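Fuculose-1-phosphate aldolase (PDB 4XXF) is an aldolase of the AraD-like class II aldolase/adducin family, with a zinc ion bound by three histidines. Local coordinates at residues I135-D146 against I217-F228. Sequence-based numbering, arbitrary orientation.
Sequences ITTQDSCAFYGD and IPIDEPQAAFTF
Y144, F228 and I219 carry this contact, in which the loop and 3-10 turn leading to strand 147-150 pack against the first turns of helix 221-231 in an AraD-like aldolase fold. CB of A224 stands over one face of the Y144 phenol ring in a CH-pi contact, 4.0 Å from the ring centroid, and the backbone N of A225 lies over the same face, likewise offset toward the rim. CG anti to the backbone N (chi1 171°) lays the ring along the helix, pointing OH back to its first residue, E221, whose carboxylate meets the ring at the edge, the two planes 80° apart. Y144 OH donates to OE1 of E221; the modelled separation is very short, so its exact length is doubtful.

F228, one turn after A224, turns a ring edge to the backbone of the 3-10 segment: its CD1 is 3.2 Å from C141 O, which lies in the ring plane, and its CE1 is 3.4 Å from A142 O. CB of D146 approaches the same ring, while OD2 of D146 forms a salt bridge with K174.

Before the helix, I219 is anchored by a fairly straight bond from its N to I135 O (3.0 Å, 159° at the hydrogen). CD1 of I219 lies 3.3 Å from T137 O and 3.7 Å from C141 SG. SG of C141 also touches CA of A224, again at 3.7 Å. T137 OG1 accepts from S140 N in an ST motif and also hydrogen-bonds to Q203 of helix 190-213. D139 bonds to H119, a zinc ligand, of the second subunit, placing this contact beside a metal site. On the helix side, CG2 of T227 rests 3.6 Å from C141 CB.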
loop_
_atom_site.group_PDB
_atom_site.type_symbol
_atom_site.label_atom_id
_atom_site.label_comp_id
_atom_site.label_asym_id
_atom_site.label_seq_id
_atom_site.Cartn_x
_atom_site.Cartn_y
_atom_site.Cartn_z
ATOM N N ILE A 135 1.863 -25.138 -2.422
ATOM C CA ILE A 135 0.446 -25.196 -2.094
ATOM C C ILE A 135 0.315 -25.205 -0.566
ATOM O O ILE A 135 0.290 -26.259 0.078
ATOM C CB ILE A 135 -0.240 -26.415 -2.754
ATOM C CG1 ILE A 135 0.044 -26.431 -4.268
ATOM C CG2 ILE A 135 -1.742 -26.394 -2.480
ATOM C CD1 ILE A 135 -0.373 -25.168 -5.026
ATOM N N THR A 136 0.263 -23.997 -0.006
ATOM C CA THR A 136 0.367 -23.784 1.439
ATOM C C THR A 136 -0.839 -23.056 2.047
ATOM O O THR A 136 -0.870 -22.817 3.252
ATOM C CB THR A 136 1.604 -22.960 1.774
ATOM O OG1 THR A 136 1.507 -21.719 1.075
ATOM C CG2 THR A 136 2.875 -23.684 1.337
ATOM N N THR A 137 -1.811 -22.682 1.216
ATOM C CA THR A 137 -3.024 -22.022 1.697
ATOM C C THR A 137 -4.238 -22.605 1.002
ATOM O O THR A 137 -4.136 -23.171 -0.088
ATOM C CB THR A 137 -3.022 -20.506 1.441
ATOM O OG1 THR A 137 -3.105 -20.276 0.030
ATOM C CG2 THR A 137 -1.768 -19.852 2.007
ATOM N N GLN A 138 -5.401 -22.454 1.622
ATOM C CA GLN A 138 -6.628 -22.915 0.994
ATOM C C GLN A 138 -6.802 -22.276 -0.384
ATOM O O GLN A 138 -7.096 -22.961 -1.364
ATOM C CB GLN A 138 -7.813 -22.601 1.890
ATOM C CG GLN A 138 -9.133 -23.024 1.310
ATOM C CD GLN A 138 -10.261 -22.858 2.296
ATOM O OE1 GLN A 138 -10.176 -23.321 3.432
ATOM N NE2 GLN A 138 -11.322 -22.174 1.876
ATOM N N ASP A 139 -6.583 -20.967 -0.472
ATOM C CA ASP A 139 -6.702 -20.259 -1.748
ATOM C C ASP A 139 -5.765 -20.820 -2.820
ATOM O O ASP A 139 -6.141 -20.940 -3.997
ATOM C CB ASP A 139 -6.420 -18.763 -1.545
ATOM C CG ASP A 139 -7.458 -18.073 -0.649
ATOM O OD1 ASP A 139 -8.662 -18.396 -0.724
ATOM O OD2 ASP A 139 -7.073 -17.187 0.139
ATOM N N SER A 140 -4.537 -21.156 -2.424
ATOM C CA SER A 140 -3.564 -21.708 -3.369
ATOM C C SER A 140 -3.998 -23.042 -3.966
ATOM O O SER A 140 -3.486 -23.448 -5.005
ATOM C CB SER A 140 -2.197 -21.876 -2.700
ATOM O OG SER A 140 -2.163 -22.994 -1.841
ATOM N N CYS A 141 -4.935 -23.727 -3.319
ATOM C CA CYS A 141 -5.371 -25.021 -3.824
ATOM C C CYS A 141 -6.115 -24.898 -5.148
ATOM O O CYS A 141 -6.317 -25.904 -5.821
ATOM C CB CYS A 141 -6.246 -25.727 -2.799
ATOM S SG CYS A 141 -5.348 -26.260 -1.319
ATOM N N ALA A 142 -6.508 -23.684 -5.537
ATOM C CA ALA A 142 -7.054 -23.474 -6.873
ATOM C C ALA A 142 -6.027 -23.846 -7.949
ATOM O O ALA A 142 -6.390 -24.098 -9.106
ATOM C CB ALA A 142 -7.499 -22.024 -7.040
ATOM N N PHE A 143 -4.752 -23.888 -7.560
ATOM C CA PHE A 143 -3.645 -24.163 -8.480
ATOM C C PHE A 143 -3.003 -25.523 -8.279
ATOM O O PHE A 143 -2.020 -25.851 -8.954
ATOM C CB PHE A 143 -2.575 -23.083 -8.341
ATOM C CG PHE A 143 -3.091 -21.712 -8.640
ATOM C CD1 PHE A 143 -3.331 -21.319 -9.943
ATOM C CD2 PHE A 143 -3.394 -20.835 -7.614
ATOM C CE1 PHE A 143 -3.842 -20.065 -10.214
ATOM C CE2 PHE A 143 -3.903 -19.577 -7.881
ATOM C CZ PHE A 143 -4.138 -19.193 -9.177
ATOM N N TYR A 144 -3.549 -26.319 -7.368
ATOM C CA TYR A 144 -3.003 -27.648 -7.102
ATOM C C TYR A 144 -2.977 -28.499 -8.362
ATOM O O TYR A 144 -4.007 -28.744 -8.974
ATOM C CB TYR A 144 -3.816 -28.335 -6.007
ATOM C CG TYR A 144 -3.460 -29.783 -5.816
ATOM C CD1 TYR A 144 -2.258 -30.144 -5.226
ATOM C CD2 TYR A 144 -4.311 -30.779 -6.244
ATOM C CE1 TYR A 144 -1.919 -31.466 -5.057
ATOM C CE2 TYR A 144 -3.985 -32.101 -6.076
ATOM C CZ TYR A 144 -2.790 -32.432 -5.486
ATOM O OH TYR A 144 -2.474 -33.763 -5.328
ATOM N N GLY A 145 -1.778 -28.909 -8.756
ATOM C CA GLY A 145 -1.589 -29.705 -9.956
ATOM C C GLY A 145 -1.988 -29.004 -11.243
ATOM O O GLY A 145 -2.108 -29.660 -12.285
ATOM N N ASP A 146 -2.175 -27.689 -11.194
ATOM C CA ASP A 146 -2.739 -26.980 -12.337
ATOM C C ASP A 146 -2.038 -25.664 -12.631
ATOM O O ASP A 146 -2.623 -24.769 -13.247
ATOM C CB ASP A 146 -4.240 -26.732 -12.128
ATOM C CG ASP A 146 -5.019 -26.681 -13.442
ATOM O OD1 ASP A 146 -4.657 -27.402 -14.404
ATOM O OD2 ASP A 146 -6.016 -25.937 -13.511
ATOM N N ILE A 217 4.613 -24.923 5.869
ATOM C CA ILE A 217 4.129 -26.291 5.936
ATOM C C ILE A 217 3.163 -26.497 4.779
ATOM O O ILE A 217 2.134 -25.822 4.710
ATOM C CB ILE A 217 3.423 -26.574 7.276
ATOM C CG1 ILE A 217 4.362 -26.256 8.447
ATOM C CG2 ILE A 217 2.944 -28.016 7.328
ATOM C CD1 ILE A 217 3.736 -26.430 9.812
ATOM N N PRO A 218 3.491 -27.408 3.852
ATOM C CA PRO A 218 2.575 -27.645 2.733
ATOM C C PRO A 218 1.269 -28.267 3.213
ATOM O O PRO A 218 1.272 -29.027 4.175
ATOM C CB PRO A 218 3.355 -28.614 1.835
ATOM C CG PRO A 218 4.323 -29.286 2.757
ATOM C CD PRO A 218 4.700 -28.244 3.775
ATOM N N ILE A 219 0.167 -27.937 2.556
ATOM C CA ILE A 219 -1.084 -28.648 2.784
ATOM C C ILE A 219 -0.900 -30.097 2.354
ATOM O O ILE A 219 -0.266 -30.364 1.336
ATOM C CB ILE A 219 -2.231 -27.991 2.010
ATOM C CG1 ILE A 219 -2.517 -26.627 2.619
ATOM C CG2 ILE A 219 -3.485 -28.862 2.032
ATOM C CD1 ILE A 219 -3.459 -25.772 1.803
ATOM N N ASP A 220 -1.413 -31.035 3.147
ATOM C CA ASP A 220 -1.353 -32.450 2.792
ATOM C C ASP A 220 -2.066 -32.649 1.457
ATOM O O ASP A 220 -3.109 -32.048 1.219
ATOM C CB ASP A 220 -1.986 -33.304 3.896
ATOM C CG ASP A 220 -1.618 -34.771 3.790
ATOM O OD1 ASP A 220 -0.573 -35.087 3.181
ATOM O OD2 ASP A 220 -2.377 -35.609 4.323
ATOM N N GLU A 221 -1.499 -33.462 0.572
ATOM C CA GLU A 221 -2.029 -33.547 -0.790
ATOM C C GLU A 221 -3.506 -33.977 -0.888
ATOM O O GLU A 221 -4.228 -33.428 -1.713
ATOM C CB GLU A 221 -1.159 -34.471 -1.649
ATOM C CG GLU A 221 0.168 -33.842 -2.070
ATOM C CD GLU A 221 0.371 -33.845 -3.577
ATOM O OE1 GLU A 221 -0.471 -34.429 -4.298
ATOM O OE2 GLU A 221 1.374 -33.259 -4.041
ATOM N N PRO A 222 -3.973 -34.920 -0.047
ATOM C CA PRO A 222 -5.408 -35.233 -0.149
ATOM C C PRO A 222 -6.295 -34.016 0.131
ATOM O O PRO A 222 -7.305 -33.811 -0.550
ATOM C CB PRO A 222 -5.604 -36.312 0.915
ATOM C CG PRO A 222 -4.268 -36.967 1.019
ATOM C CD PRO A 222 -3.289 -35.840 0.880
ATOM N N GLN A 223 -5.919 -33.200 1.114
ATOM C CA GLN A 223 -6.670 -31.997 1.424
ATOM C C GLN A 223 -6.598 -30.990 0.271
ATOM O O GLN A 223 -7.587 -30.327 -0.047
ATOM C CB GLN A 223 -6.154 -31.381 2.729
ATOM C CG GLN A 223 -6.562 -32.145 3.996
ATOM C CD GLN A 223 -6.019 -33.570 4.055
ATOM O OE1 GLN A 223 -4.997 -33.886 3.445
ATOM N NE2 GLN A 223 -6.713 -34.436 4.781
ATOM N N ALA A 224 -5.425 -30.881 -0.356
ATOM C CA ALA A 224 -5.269 -29.962 -1.487
ATOM C C ALA A 224 -6.159 -30.384 -2.656
ATOM O O ALA A 224 -6.798 -29.545 -3.291
ATOM C CB ALA A 224 -3.809 -29.881 -1.928
ATOM N N ALA A 225 -6.198 -31.686 -2.940
ATOM C CA ALA A 225 -7.038 -32.228 -4.006
ATOM C C ALA A 225 -8.512 -31.971 -3.719
ATOM O O ALA A 225 -9.277 -31.624 -4.609
ATOM C CB ALA A 225 -6.780 -33.731 -4.171
ATOM N N PHE A 226 -8.904 -32.149 -2.466
ATOM C CA PHE A 226 -10.285 -31.912 -2.067
ATOM C C PHE A 226 -10.686 -30.462 -2.327
ATOM O O PHE A 226 -11.744 -30.181 -2.896
ATOM C CB PHE A 226 -10.470 -32.264 -0.588
ATOM C CG PHE A 226 -11.852 -31.990 -0.074
ATOM C CD1 PHE A 226 -12.850 -32.934 -0.211
ATOM C CD2 PHE A 226 -12.153 -30.785 0.542
ATOM C CE1 PHE A 226 -14.127 -32.690 0.259
ATOM C CE2 PHE A 226 -13.430 -30.533 1.016
ATOM C CZ PHE A 226 -14.414 -31.484 0.875
ATOM N N THR A 227 -9.817 -29.542 -1.923
ATOM C CA THR A 227 -10.107 -28.124 -2.059
ATOM C C THR A 227 -10.081 -27.689 -3.533
ATOM O O THR A 227 -10.874 -26.835 -3.944
ATOM C CB THR A 227 -9.121 -27.297 -1.207
ATOM O OG1 THR A 227 -9.182 -27.749 0.152
ATOM C CG2 THR A 227 -9.486 -25.823 -1.233
ATOM N N PHE A 228 -9.206 -28.290 -4.336
ATOM C CA PHE A 228 -9.167 -27.992 -5.763
ATOM C C PHE A 228 -10.508 -28.288 -6.439
ATOM O O PHE A 228 -10.921 -27.563 -7.353
ATOM C CB PHE A 228 -8.052 -28.781 -6.456
ATOM C CG PHE A 228 -7.988 -28.561 -7.946
ATOM C CD1 PHE A 228 -7.238 -27.524 -8.478
ATOM C CD2 PHE A 228 -8.691 -29.382 -8.819
ATOM C CE1 PHE A 228 -7.181 -27.318 -9.850
ATOM C CE2 PHE A 228 -8.639 -29.178 -10.194
ATOM C CZ PHE A 228 -7.883 -28.139 -10.707
#